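Local coordinates for protein alpha-rhamnosidase (Dictyoglomus thermophilum, PDB 6I60) that probably hydrolyses terminal non-reducing alpha-L-rhamnose residues from alpha-L-rhamnosides, as a bacterial alpha-L-rhamnosidase of modular build, at residues K529-N532 with D533-D536; S562-Y565 with I566-W570; K598-D602 with Y603-F607; V619-K622 with D623-E627; L864-K868 with G869-I873. All coordinates share one frame; numbering follows the deposited sequence.

In the fold
Contacts 1 to 4 follow one another along the helical six-hairpin glycosidase domain, while contact 5 lies in the C-terminal beta domain. Contacts 1 and 2, with centres about 11 Å apart, pack directly: Tyr565 of contact 2 lies against Leu531, Ile534 and Arg535 of contact 1, joining helix 524-535 to helix 564-576. Contacts 3 and 4 lie near the two ends of the connection between helix 586-599 and helix 626-648, their centres about 17 Å apart, and meet lightly where Val605 O approaches Glu627 CB. The Tyr603 side chain of contact 3 lies about 4 Å from a bound 2-(2-ethoxyethoxy)ethanol. Contact 5 is remote, its centre about 24 Å from that of contact 2.

Contact 1 of 5, residues K529-N532 with D533-D536; sequences KYLN and DIRD
Ile534 lays its CD1 over one face of the Tyr530 ring, 4.1 Å from the ring centroid, in a CH-pi contact. The same methyl reaches CD2 of Leu531, again at 4.1 Å, so one branch of Ile534 fills the corner between the two side chains. At the edge of the tyrosine ring stands Asp533, its carboxylate turned 84° to the ring plane. Its OD2 accepts NZ of Lys529 on the syn lone pair at 2.9 Å. The lysine starts with CG anti to the backbone N (chi1 177°) and bends at chi2 and again at chi4, which brings the ammonium back toward its partner. This salt bridge is buried, and Gln220 O and Ser492 O also take NZ, while Arg226 pairs with Asp533 OD1.

Both pairs, 529 with 533 and 530 with 534, are spaced i to i+4 along helix 524-535 of the six-hairpin glycosidase domain, and Leu531 and Ile534 pack against Tyr565 of helix 564-576.

Toward the end of the helix Arg535 and Asp536 are partly exposed, whereas Asn532 beside them is still buried. The Arg535 guanidinium runs beside the Asn532 amide, the planes 29° apart, but Asn532 ND2 finds its hydrogen bond at Glu340. Arg535 turns side-on to Asp536, NE and NH2 both gripping OD2 from one face of the carboxylate; Asp536 OD1 goes to Arg226.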
loop_
_atom_site.group_PDB
_atom_site.type_symbol
_atom_site.label_atom_id
_atom_site.label_comp_id
_atom_site.label_asym_id
_atom_site.label_seq_id
_atom_site.Cartn_x
_atom_site.Cartn_y
_atom_site.Cartn_z
ATOM N N LYS A 529 -4.494 8.256 0.301
ATOM C CA LYS A 529 -5.804 7.913 -0.239
ATOM C C LYS A 529 -6.585 7.033 0.729
ATOM O O LYS A 529 -7.798 7.204 0.891
ATOM C CB LYS A 529 -5.645 7.218 -1.592
ATOM C CG LYS A 529 -6.952 6.759 -2.218
ATOM C CD LYS A 529 -7.046 5.247 -2.239
ATOM C CE LYS A 529 -8.276 4.779 -2.997
ATOM N NZ LYS A 529 -8.931 3.626 -2.319
ATOM N N TYR A 530 -5.906 6.086 1.382
ATOM C CA TYR A 530 -6.594 5.201 2.316
ATOM C C TYR A 530 -6.992 5.941 3.586
ATOM O O TYR A 530 -8.044 5.657 4.173
ATOM C CB TYR A 530 -5.715 3.996 2.653
ATOM C CG TYR A 530 -6.438 2.927 3.440
ATOM C CD1 TYR A 530 -7.614 2.361 2.960
ATOM C CD2 TYR A 530 -5.951 2.488 4.665
ATOM C CE1 TYR A 530 -8.282 1.382 3.678
ATOM C CE2 TYR A 530 -6.614 1.510 5.390
ATOM C CZ TYR A 530 -7.778 0.961 4.891
ATOM O OH TYR A 530 -8.441 -0.011 5.608
ATOM N N LEU A 531 -6.159 6.886 4.031
ATOM C CA LEU A 531 -6.523 7.704 5.183
ATOM C C LEU A 531 -7.783 8.510 4.909
ATOM O O LEU A 531 -8.580 8.751 5.824
ATOM C CB LEU A 531 -5.365 8.630 5.558
ATOM C CG LEU A 531 -4.318 8.036 6.500
ATOM C CD1 LEU A 531 -3.244 9.062 6.829
ATOM C CD2 LEU A 531 -4.980 7.515 7.767
ATOM N N ASN A 532 -7.982 8.931 3.660
ATOM C CA ASN A 532 -9.237 9.578 3.297
ATOM C C ASN A 532 -10.397 8.595 3.370
ATOM O O ASN A 532 -11.507 8.967 3.769
ATOM C CB ASN A 532 -9.134 10.183 1.897
ATOM C CG ASN A 532 -8.351 11.480 1.879
ATOM O OD1 ASN A 532 -8.244 12.172 2.891
ATOM N ND2 ASN A 532 -7.798 11.817 0.720
ATOM N N ASP A 533 -10.163 7.338 2.975
ATOM C CA ASP A 533 -11.222 6.334 3.028
ATOM C C ASP A 533 -11.699 6.114 4.457
ATOM O O ASP A 533 -12.900 5.948 4.701
ATOM C CB ASP A 533 -10.733 5.019 2.420
ATOM C CG ASP A 533 -10.524 5.110 0.920
ATOM O OD1 ASP A 533 -10.915 6.136 0.324
ATOM O OD2 ASP A 533 -9.965 4.155 0.339
ATOM N N ILE A 534 -10.769 6.105 5.414
ATOM C CA ILE A 534 -11.148 5.999 6.818
ATOM C C ILE A 534 -11.911 7.241 7.256
ATOM O O ILE A 534 -12.874 7.158 8.028
ATOM C CB ILE A 534 -9.898 5.760 7.684
ATOM C CG1 ILE A 534 -9.219 4.451 7.276
ATOM C CG2 ILE A 534 -10.255 5.747 9.160
ATOM C CD1 ILE A 534 -7.713 4.536 7.241
ATOM N N ARG A 535 -11.502 8.412 6.760
ATOM C CA ARG A 535 -12.217 9.644 7.076
ATOM C C ARG A 535 -13.622 9.633 6.486
ATOM O O ARG A 535 -14.563 10.153 7.097
ATOM C CB ARG A 535 -11.423 10.846 6.565
ATOM C CG ARG A 535 -12.007 12.195 6.942
ATOM C CD ARG A 535 -11.724 13.229 5.864
ATOM N NE ARG A 535 -12.186 12.791 4.549
ATOM C CZ ARG A 535 -11.549 13.043 3.409
ATOM N NH1 ARG A 535 -10.415 13.733 3.423
ATOM N NH2 ARG A 535 -12.044 12.607 2.258
ATOM N N ASP A 536 -13.785 9.039 5.303
ATOM C CA ASP A 536 -15.085 8.957 4.650
ATOM C C ASP A 536 -16.001 7.915 5.277
ATOM O O ASP A 536 -17.182 7.857 4.918
ATOM C CB ASP A 536 -14.909 8.649 3.159
ATOM C CG ASP A 536 -14.625 9.893 2.333
ATOM O OD1 ASP A 536 -14.653 9.802 1.087
ATOM O OD2 ASP A 536 -14.368 10.961 2.929
#

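Contact 2 of 5, residues S562-Y565 with I566-W570; sequences STAY and ITIAW
The phenol ring of Tyr565 stands obliquely to the backbone N of Ile566, with ring atom CG 3.9 Å from that N, and then swings away from the backbone. CG lies anti to the backbone N (chi1 -162°), which carries the ring out toward neighbouring helices. There it meets Phe589 edge-to-face and the His585 ring at a steep angle, and its OH is hydrogen-bonded to His585 ND1. Leu531, Ile534 and Arg535 of helix 524-535 also touch this side chain.

Two residues earlier, Thr563 O accepts two donors from Thr567. The backbone N of Thr567 reaches Thr563 O at 3.0 Å. Thr567 OG1 also donates to Thr563 O at 3.0 Å, but from 46° above the carbonyl plane, so the hydroxyl folds back on its own helix. These bonds belong to the opening turns of helix 564-576 in the six-hairpin glycosidase domain, where Ile568 N continues the i to i+4 pattern by donating to Ala564 O at 3.1 Å. The next bond, from Ala569 N to Tyr565 O, is weak.

Around this backbone the apolar groups lie close. Ile566 puts CG1 between its backbone N and carbonyl carbon (chi1 57°), which sets CG1 3.5 Å from Thr563 O and brings CD1 up to Thr563 OG1, the two side chains crossing at about a right angle. That threonine hydroxyl has its hydrogen bond with Asp637 OD2 of helix 626-648. Farther round the helix, Ile568 CD1 rests on the CB of Ala564 at 4.0 Å, and Ala564 is backed by Met507 and Gln511.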
loop_
_atom_site.group_PDB
_atom_site.type_symbol
_atom_site.label_atom_id
_atom_site.label_comp_id
_atom_site.label_asym_id
_atom_site.label_seq_id
_atom_site.Cartn_x
_atom_site.Cartn_y
_atom_site.Cartn_z
ATOM N N SER A 562 -9.378 -0.475 14.639
ATOM C CA SER A 562 -9.638 0.933 14.366
ATOM C C SER A 562 -8.439 1.826 14.642
ATOM O O SER A 562 -8.462 2.998 14.253
ATOM C CB SER A 562 -10.834 1.412 15.190
ATOM O OG SER A 562 -12.021 0.751 14.798
ATOM N N THR A 563 -7.397 1.310 15.298
ATOM C CA THR A 563 -6.190 2.093 15.534
ATOM C C THR A 563 -5.446 2.431 14.248
ATOM O O THR A 563 -4.495 3.220 14.295
ATOM C CB THR A 563 -5.252 1.343 16.479
ATOM O OG1 THR A 563 -4.198 2.217 16.902
ATOM C CG2 THR A 563 -4.651 0.136 15.778
ATOM N N ALA A 564 -5.855 1.861 13.112
ATOM C CA ALA A 564 -5.173 2.115 11.850
ATOM C C ALA A 564 -5.289 3.567 11.405
ATOM O O ALA A 564 -4.474 4.018 10.593
ATOM C CB ALA A 564 -5.728 1.196 10.761
ATOM N N TYR A 565 -6.279 4.306 11.913
ATOM C CA TYR A 565 -6.431 5.704 11.521
ATOM C C TYR A 565 -5.265 6.545 12.025
ATOM O O TYR A 565 -4.601 7.235 11.243
ATOM C CB TYR A 565 -7.759 6.255 12.040
ATOM C CG TYR A 565 -8.214 7.519 11.340
ATOM C CD1 TYR A 565 -7.646 7.912 10.136
ATOM C CD2 TYR A 565 -9.213 8.317 11.884
ATOM C CE1 TYR A 565 -8.059 9.063 9.493
ATOM C CE2 TYR A 565 -9.632 9.470 11.249
ATOM C CZ TYR A 565 -9.052 9.838 10.053
ATOM O OH TYR A 565 -9.465 10.985 9.413
ATOM N N ILE A 566 -4.997 6.500 13.330
ATOM C CA ILE A 566 -3.914 7.306 13.882
ATOM C C ILE A 566 -2.555 6.660 13.626
ATOM O O ILE A 566 -1.551 7.365 13.477
ATOM C CB ILE A 566 -4.131 7.546 15.385
ATOM C CG1 ILE A 566 -4.253 6.215 16.119
ATOM C CG2 ILE A 566 -5.374 8.371 15.627
ATOM C CD1 ILE A 566 -3.385 6.136 17.329
ATOM N N THR A 567 -2.494 5.327 13.576
ATOM C CA THR A 567 -1.211 4.651 13.413
ATOM C C THR A 567 -0.631 4.900 12.027
ATOM O O THR A 567 0.526 5.314 11.892
ATOM C CB THR A 567 -1.367 3.151 13.669
ATOM O OG1 THR A 567 -1.618 2.926 15.061
ATOM C CG2 THR A 567 -0.107 2.402 13.257
ATOM N N ILE A 568 -1.425 4.656 10.981
ATOM C CA ILE A 568 -0.938 4.871 9.622
ATOM C C ILE A 568 -0.602 6.341 9.407
ATOM O O ILE A 568 0.396 6.676 8.756
ATOM C CB ILE A 568 -1.970 4.362 8.598
ATOM C CG1 ILE A 568 -2.111 2.843 8.704
ATOM C CG2 ILE A 568 -1.570 4.757 7.188
ATOM C CD1 ILE A 568 -3.243 2.274 7.879
ATOM N N ALA A 569 -1.412 7.241 9.967
ATOM C CA ALA A 569 -1.116 8.664 9.853
ATOM C C ALA A 569 0.181 9.016 10.574
ATOM O O ALA A 569 0.985 9.805 10.064
ATOM C CB ALA A 569 -2.279 9.490 10.399
ATOM N N TRP A 570 0.404 8.437 11.757
ATOM C CA TRP A 570 1.660 8.667 12.462
ATOM C C TRP A 570 2.840 8.076 11.702
ATOM O O TRP A 570 3.950 8.618 11.763
ATOM C CB TRP A 570 1.589 8.082 13.873
ATOM C CG TRP A 570 2.877 8.181 14.629
ATOM C CD1 TRP A 570 3.809 7.199 14.792
ATOM C CD2 TRP A 570 3.378 9.329 15.323
ATOM N NE1 TRP A 570 4.861 7.663 15.546
ATOM C CE2 TRP A 570 4.621 8.968 15.885
ATOM C CE3 TRP A 570 2.899 10.627 15.525
ATOM C CZ2 TRP A 570 5.387 9.858 16.636
ATOM C CZ3 TRP A 570 3.662 11.508 16.272
ATOM C CH2 TRP A 570 4.893 11.120 16.817
#

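Contact 3 of 5, residues K598-D602 with Y603-F607; sequences KLAPD and YIVSF
Val605 sets CG1 against the CB of Ala600 at 3.5 Å, the tightest apolar meeting between the two halves. The same methyl also touches CB of Leu599, at 4.2 Å. It lies anti to the carbonyl carbon of Val605 (chi1 -79°), which turns it toward the helix end. Farther out, Leu599 sends its CD1 branch to the Phe607 ring, reaching CD1 of Phe607 at 4.1 Å, with the two side chains running at a slant to each other. At the turn itself, the Tyr603 ring has Pro601 O over one face, 4.2 Å above the plane and offset toward the rim, while Asp602 O lies near the ring plane at its edge.

What brings these groups together is the backbone turn between them. Tyr603 N reaches back to Ala600 O in a weak bond of 3.4 Å, and Tyr603 itself takes a left-handed conformation (phi 72°), so the chain leaves in a new direction.

A second shell comes from two helices. Phe634 of helix 626-648 touches Ala600, Ser630 and Thr631 touch Val605, and Leu660, Lys663 and Ala667 of helix 651-672 line the Tyr603 side chain. Leu660 lines a pocket holding a 2-(2-ethoxyethoxy)ethanol molecule, probably the one about 4 Å from the Tyr603 side chain. Ala600 to Tyr603 form a type I beta turn, with Pro601 and Asp602 at its corners, that folds the chain back just after helix 586-599.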
loop_
_atom_site.group_PDB
_atom_site.type_symbol
_atom_site.label_atom_id
_atom_site.label_comp_id
_atom_site.label_asym_id
_atom_site.label_seq_id
_atom_site.Cartn_x
_atom_site.Cartn_y
_atom_site.Cartn_z
ATOM N N LYS A 598 -15.687 6.728 25.513
ATOM C CA LYS A 598 -17.049 6.329 25.850
ATOM C C LYS A 598 -17.110 4.855 26.231
ATOM O O LYS A 598 -17.817 4.480 27.174
ATOM C CB LYS A 598 -17.986 6.628 24.678
ATOM C CG LYS A 598 -19.357 5.975 24.786
ATOM C CD LYS A 598 -20.287 6.444 23.675
ATOM C CE LYS A 598 -21.096 5.288 23.100
ATOM N NZ LYS A 598 -22.302 5.763 22.363
ATOM N N LEU A 599 -16.369 4.005 25.513
ATOM C CA LEU A 599 -16.321 2.586 25.843
ATOM C C LEU A 599 -15.520 2.316 27.107
ATOM O O LEU A 599 -15.613 1.216 27.663
ATOM C CB LEU A 599 -15.725 1.790 24.679
ATOM C CG LEU A 599 -16.498 1.783 23.358
ATOM C CD1 LEU A 599 -15.666 1.144 22.259
ATOM C CD2 LEU A 599 -17.824 1.062 23.517
ATOM N N ALA A 600 -14.738 3.289 27.572
ATOM C CA ALA A 600 -13.897 3.141 28.757
ATOM C C ALA A 600 -14.236 4.235 29.764
ATOM O O ALA A 600 -13.468 5.191 29.940
ATOM C CB ALA A 600 -12.416 3.189 28.389
ATOM N N PRO A 601 -15.383 4.130 30.442
ATOM C CA PRO A 601 -15.652 5.086 31.527
ATOM C C PRO A 601 -14.713 4.891 32.699
ATOM O O PRO A 601 -14.259 5.873 33.301
ATOM C CB PRO A 601 -17.115 4.798 31.905
ATOM C CG PRO A 601 -17.645 3.878 30.838
ATOM C CD PRO A 601 -16.463 3.142 30.301
ATOM N N ASP A 602 -14.402 3.640 33.036
ATOM C CA ASP A 602 -13.423 3.316 34.062
ATOM C C ASP A 602 -12.102 2.848 33.468
ATOM O O ASP A 602 -11.287 2.248 34.178
ATOM C CB ASP A 602 -13.989 2.267 35.015
ATOM C CG ASP A 602 -15.168 2.787 35.800
ATOM O OD1 ASP A 602 -16.295 2.292 35.584
ATOM O OD2 ASP A 602 -14.969 3.704 36.624
ATOM N N TYR A 603 -11.790 3.271 32.257
ATOM C CA TYR A 603 -10.488 3.009 31.637
ATOM C C TYR A 603 -10.076 1.641 31.147
ATOM O O TYR A 603 -8.985 1.493 30.683
ATOM C CB TYR A 603 -9.395 3.514 32.540
ATOM C CG TYR A 603 -9.609 4.913 32.984
ATOM C CD1 TYR A 603 -10.075 5.184 34.240
ATOM C CD2 TYR A 603 -9.350 5.967 32.151
ATOM C CE1 TYR A 603 -10.277 6.475 34.657
ATOM C CE2 TYR A 603 -9.547 7.261 32.560
ATOM C CZ TYR A 603 -10.014 7.500 33.816
ATOM O OH TYR A 603 -10.215 8.780 34.240
ATOM N N ILE A 604 -10.914 0.641 31.293
ATOM C CA ILE A 604 -10.595 -0.690 30.791
ATOM C C ILE A 604 -11.649 -0.990 29.737
ATOM O O ILE A 604 -12.832 -1.161 30.062
ATOM C CB ILE A 604 -10.572 -1.750 31.905
ATOM C CG1 ILE A 604 -9.435 -1.458 32.885
ATOM C CG2 ILE A 604 -10.381 -3.151 31.342
ATOM C CD1 ILE A 604 -9.599 -0.173 33.647
ATOM N N VAL A 605 -11.241 -0.983 28.469
ATOM C CA VAL A 605 -12.159 -1.253 27.367
ATOM C C VAL A 605 -12.374 -2.763 27.328
ATOM O O VAL A 605 -11.544 -3.511 26.812
ATOM C CB VAL A 605 -11.636 -0.714 26.035
ATOM C CG1 VAL A 605 -11.866 0.781 25.937
ATOM C CG2 VAL A 605 -10.171 -0.994 25.910
ATOM N N SER A 606 -13.487 -3.217 27.901
ATOM C CA SER A 606 -13.800 -4.637 27.906
ATOM C C SER A 606 -14.282 -5.133 26.551
ATOM O O SER A 606 -14.269 -6.345 26.312
ATOM C CB SER A 606 -14.858 -4.937 28.970
ATOM O OG SER A 606 -15.533 -6.148 28.681
ATOM N N PHE A 607 -14.701 -4.235 25.664
ATOM C CA PHE A 607 -15.208 -4.638 24.361
ATOM C C PHE A 607 -14.058 -5.033 23.444
ATOM O O PHE A 607 -13.069 -4.304 23.320
ATOM C CB PHE A 607 -16.024 -3.514 23.722
ATOM C CG PHE A 607 -16.302 -3.728 22.257
ATOM C CD1 PHE A 607 -15.748 -2.891 21.301
ATOM C CD2 PHE A 607 -17.111 -4.776 21.836
ATOM C CE1 PHE A 607 -15.999 -3.090 19.952
ATOM C CE2 PHE A 607 -17.364 -4.980 20.489
ATOM C CZ PHE A 607 -16.809 -4.137 19.547
#

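Contact 4 of 5, residues V619-K622 with D623-E627; sequences VRPK and DNSGE
Between Pro621 and Asn624 the backbone bends as a type I turn with Lys622 and Asp623 at its corners, although Pro621 O and Asn624 N stay 4.0 Å apart, and Asn624 then adopts left-handed angles.

Inside the bend, Pro621 presents its CB to the Asp623 carboxylate, 3.4 Å from OD1. The aspartate curls back because its CG sits between the backbone N and the carbonyl carbon (chi1 41°). That places OD1 where Ser625 can reach it from the far side of the turn: OG donates to OD1 at 3.0 Å, coming from 52° above the carboxylate plane. The serine oxygen also passes Pro621 CB at 3.9 Å, so proline, aspartate and serine gather round one small corner. Asp623 is tied outward as well, its OD2 to Ser720 OG and its OD1, weakly, to Gln615 NE2. Thr722 and Leu723 of helix 722-729 touch both Asp623 and Ser625.

Outside the bend things are more open. Lys622 directs its NZ away from the turn to Pro616 O and Asp758, while its backbone N is bonded to Gln615 OE1, so Gln615 meets the corner through both ends of its amide. Arg620 merely passes Asn624: its guanidinium edge faces the amide, with NH1 4.3 Å from OD1, a loose approach on the exposed side.

Beyond Ser625 the chain becomes helical. The type I turn at 621-624 thus leads the long loop following helix 586-599 into the start of helix 626-648, within the six-hairpin glycosidase domain.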
loop_
_atom_site.group_PDB
_atom_site.type_symbol
_atom_site.label_atom_id
_atom_site.label_comp_id
_atom_site.label_asym_id
_atom_site.label_seq_id
_atom_site.Cartn_x
_atom_site.Cartn_y
_atom_site.Cartn_z
ATOM N N VAL A 619 -8.312 -19.501 16.811
ATOM C CA VAL A 619 -8.733 -18.302 16.098
ATOM C C VAL A 619 -8.983 -17.152 17.067
ATOM O O VAL A 619 -8.425 -16.065 16.914
ATOM C CB VAL A 619 -9.983 -18.583 15.233
ATOM C CG1 VAL A 619 -10.655 -17.292 14.833
ATOM C CG2 VAL A 619 -9.608 -19.389 13.999
ATOM N N ARG A 620 -9.814 -17.384 18.083
ATOM C CA ARG A 620 -9.961 -16.452 19.189
ATOM C C ARG A 620 -8.844 -16.680 20.208
ATOM O O ARG A 620 -8.393 -17.813 20.397
ATOM C CB ARG A 620 -11.320 -16.629 19.860
ATOM C CG ARG A 620 -11.723 -18.084 20.077
ATOM C CD ARG A 620 -12.597 -18.254 21.317
ATOM N NE ARG A 620 -11.817 -18.229 22.552
ATOM C CZ ARG A 620 -11.190 -19.283 23.067
ATOM N NH1 ARG A 620 -10.503 -19.163 24.196
ATOM N NH2 ARG A 620 -11.249 -20.458 22.455
ATOM N N PRO A 621 -8.379 -15.621 20.872
ATOM C CA PRO A 621 -7.242 -15.766 21.792
ATOM C C PRO A 621 -7.523 -16.769 22.905
ATOM O O PRO A 621 -8.607 -16.792 23.489
ATOM C CB PRO A 621 -7.053 -14.349 22.347
ATOM C CG PRO A 621 -7.665 -13.452 21.315
ATOM C CD PRO A 621 -8.815 -14.220 20.738
ATOM N N LYS A 622 -6.523 -17.609 23.190
ATOM C CA LYS A 622 -6.662 -18.629 24.224
ATOM C C LYS A 622 -6.367 -18.102 25.619
ATOM O O LYS A 622 -6.755 -18.742 26.602
ATOM C CB LYS A 622 -5.732 -19.811 23.947
ATOM C CG LYS A 622 -5.431 -20.047 22.484
ATOM C CD LYS A 622 -4.539 -21.262 22.290
ATOM C CE LYS A 622 -3.163 -21.048 22.897
ATOM N NZ LYS A 622 -2.145 -20.700 21.862
ATOM N N ASP A 623 -5.685 -16.966 25.729
ATOM C CA ASP A 623 -5.266 -16.423 27.013
ATOM C C ASP A 623 -6.256 -15.421 27.592
ATOM O O ASP A 623 -5.965 -14.818 28.630
ATOM C CB ASP A 623 -3.890 -15.766 26.876
ATOM C CG ASP A 623 -3.753 -14.970 25.592
ATOM O OD1 ASP A 623 -4.736 -14.900 24.826
ATOM O OD2 ASP A 623 -2.661 -14.415 25.349
ATOM N N ASN A 624 -7.412 -15.236 26.952
ATOM C CA ASN A 624 -8.400 -14.239 27.369
ATOM C C ASN A 624 -7.757 -12.860 27.494
ATOM O O ASN A 624 -7.928 -12.148 28.487
ATOM C CB ASN A 624 -9.082 -14.651 28.674
ATOM C CG ASN A 624 -10.164 -15.687 28.459
ATOM O OD1 ASN A 624 -10.278 -16.265 27.377
ATOM N ND2 ASN A 624 -10.967 -15.929 29.489
ATOM N N SER A 625 -6.999 -12.489 26.463
ATOM C CA SER A 625 -6.227 -11.256 26.448
ATOM C C SER A 625 -6.906 -10.141 25.665
ATOM O O SER A 625 -6.315 -9.070 25.500
ATOM C CB SER A 625 -4.834 -11.518 25.869
ATOM O OG SER A 625 -4.912 -11.965 24.524
ATOM N N GLY A 626 -8.130 -10.364 25.184
ATOM C CA GLY A 626 -8.786 -9.359 24.361
ATOM C C GLY A 626 -8.950 -8.026 25.067
ATOM O O GLY A 626 -8.739 -6.968 24.468
ATOM N N GLU A 627 -9.325 -8.057 26.348
ATOM C CA GLU A 627 -9.488 -6.814 27.095
ATOM C C GLU A 627 -8.145 -6.154 27.391
ATOM O O GLU A 627 -8.081 -4.930 27.558
ATOM C CB GLU A 627 -10.262 -7.074 28.391
ATOM C CG GLU A 627 -9.461 -7.763 29.489
ATOM C CD GLU A 627 -9.162 -9.218 29.172
ATOM O OE1 GLU A 627 -10.039 -9.895 28.593
ATOM O OE2 GLU A 627 -8.048 -9.684 29.499
#

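Contact 5 of 5, residues L864-K868 with G869-I873; sequences LNTIK and GEVEI
Gly869 O is gripped twice by one residue, Thr866. The backbone N of Thr866 donates to it at 2.7 Å, and the hydroxyl OG1 of Thr866 also donates to Gly869 O at 3.2 Å, from 38° above the carbonyl plane. OG1 can reach it because it stands between its own backbone N and carbonyl carbon (chi1 73°). The same hydroxyl oxygen accepts the backbone N of Lys868, two residues on, at 3.2 Å; that makes an ST turn, so one hydroxyl accepts within the turn and donates across it. Gly869 itself takes backbone angles (phi 130°) that glycine tolerates far better than other residues.

Away from the turn, Leu864 and Val871 form an antiparallel hydrogen-bonded pair. Leu864 N donates to Val871 O at 2.6 Å, almost straight, and Val871 N returns the bond to Leu864 O. Between the two ends, Asn865 and Glu870 make a non-hydrogen-bonded pair, with the CA of Glu870 directed at Leu864 O, 3.3 Å away.

Side chains of Leu864, Thr866 and Val871 share one face. There CG2 of Thr866 meets CG2 of Val871 at 3.7 Å, the two side chains crossing at about a right angle. Val837, Trp844, Ile847 and Phe849 lie against this face. On the other face Glu870 pairs with Arg863, and off the turn Lys868 NZ bonds to Gln98.

This is the tip of a beta hairpin with a two-residue loop, Ile867 and Lys868, linking strands 859-866 and 869-877. Its apolar face packs against strands 837-841 and 846-849 of the facing sheet, in the beta-sandwich manner of the C-terminal domain.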
loop_
_atom_site.group_PDB
_atom_site.type_symbol
_atom_site.label_atom_id
_atom_site.label_comp_id
_atom_site.label_asym_id
_atom_site.label_seq_id
_atom_site.Cartn_x
_atom_site.Cartn_y
_atom_site.Cartn_z
ATOM N N LEU A 864 17.687 1.902 1.478
ATOM C CA LEU A 864 16.378 2.522 1.360
ATOM C C LEU A 864 16.472 3.816 0.565
ATOM O O LEU A 864 17.472 4.537 0.634
ATOM C CB LEU A 864 15.771 2.819 2.740
ATOM C CG LEU A 864 15.964 1.777 3.843
ATOM C CD1 LEU A 864 15.859 2.421 5.218
ATOM C CD2 LEU A 864 14.949 0.661 3.696
ATOM N N ASN A 865 15.418 4.104 -0.193
ATOM C CA ASN A 865 15.259 5.379 -0.887
ATOM C C ASN A 865 14.149 6.139 -0.166
ATOM O O ASN A 865 12.964 5.930 -0.437
ATOM C CB ASN A 865 14.936 5.171 -2.364
ATOM C CG ASN A 865 14.703 6.477 -3.100
ATOM O OD1 ASN A 865 15.612 7.297 -3.239
ATOM N ND2 ASN A 865 13.479 6.678 -3.577
ATOM N N THR A 866 14.538 7.012 0.756
ATOM C CA THR A 866 13.591 7.704 1.615
ATOM C C THR A 866 13.206 9.050 1.004
ATOM O O THR A 866 13.512 9.348 -0.154
ATOM C CB THR A 866 14.179 7.879 3.011
ATOM O OG1 THR A 866 15.198 8.886 2.972
ATOM C CG2 THR A 866 14.779 6.568 3.504
ATOM N N ILE A 867 12.521 9.883 1.794
ATOM C CA ILE A 867 12.127 11.208 1.331
ATOM C C ILE A 867 13.321 12.151 1.249
ATOM O O ILE A 867 13.252 13.179 0.565
ATOM C CB ILE A 867 11.024 11.777 2.245
ATOM C CG1 ILE A 867 9.999 12.563 1.426
ATOM C CG2 ILE A 867 11.617 12.638 3.359
ATOM C CD1 ILE A 867 9.224 11.708 0.445
ATOM N N LYS A 868 14.422 11.822 1.923
ATOM C CA LYS A 868 15.624 12.642 1.897
ATOM C C LYS A 868 16.688 12.109 0.948
ATOM O O LYS A 868 17.713 12.773 0.761
ATOM C CB LYS A 868 16.215 12.760 3.309
ATOM C CG LYS A 868 15.309 13.467 4.307
ATOM C CD LYS A 868 16.081 13.890 5.546
ATOM C CE LYS A 868 15.305 14.910 6.370
ATOM N NZ LYS A 868 14.781 16.023 5.537
ATOM N N GLY A 869 16.475 10.940 0.351
ATOM C CA GLY A 869 17.457 10.357 -0.541
ATOM C C GLY A 869 17.776 8.911 -0.216
ATOM O O GLY A 869 16.929 8.186 0.316
ATOM N N GLU A 870 18.996 8.482 -0.523
ATOM C CA GLU A 870 19.404 7.099 -0.328
ATOM C C GLU A 870 19.970 6.902 1.075
ATOM O O GLU A 870 20.832 7.668 1.517
ATOM C CB GLU A 870 20.441 6.694 -1.375
ATOM C CG GLU A 870 19.860 5.982 -2.581
ATOM C CD GLU A 870 20.841 5.010 -3.205
ATOM O OE1 GLU A 870 20.668 4.666 -4.393
ATOM O OE2 GLU A 870 21.788 4.593 -2.504
ATOM N N VAL A 871 19.480 5.874 1.764
ATOM C CA VAL A 871 19.974 5.472 3.076
ATOM C C VAL A 871 20.436 4.025 2.975
ATOM O O VAL A 871 19.686 3.162 2.502
ATOM C CB VAL A 871 18.896 5.628 4.165
ATOM C CG1 VAL A 871 19.436 5.185 5.518
ATOM C CG2 VAL A 871 18.400 7.066 4.227
ATOM N N GLU A 872 21.664 3.758 3.416
ATOM C CA GLU A 872 22.260 2.439 3.250
ATOM C C GLU A 872 23.009 2.035 4.512
ATOM O O GLU A 872 23.603 2.871 5.197
ATOM C CB GLU A 872 23.214 2.407 2.047
ATOM C CG GLU A 872 23.575 1.010 1.572
ATOM C CD GLU A 872 24.348 1.022 0.270
ATOM O OE1 GLU A 872 23.708 1.100 -0.801
ATOM O OE2 GLU A 872 25.595 0.954 0.316
ATOM N N ILE A 873 22.973 0.737 4.810
ATOM C CA ILE A 873 23.746 0.151 5.900
ATOM C C ILE A 873 24.296 -1.190 5.429
ATOM O O ILE A 873 23.583 -1.975 4.797
ATOM C CB ILE A 873 22.907 -0.020 7.183
ATOM C CG1 ILE A 873 23.765 -0.603 8.309
ATOM C CG2 ILE A 873 21.679 -0.889 6.929
ATOM C CD1 ILE A 873 23.463 -0.022 9.673
#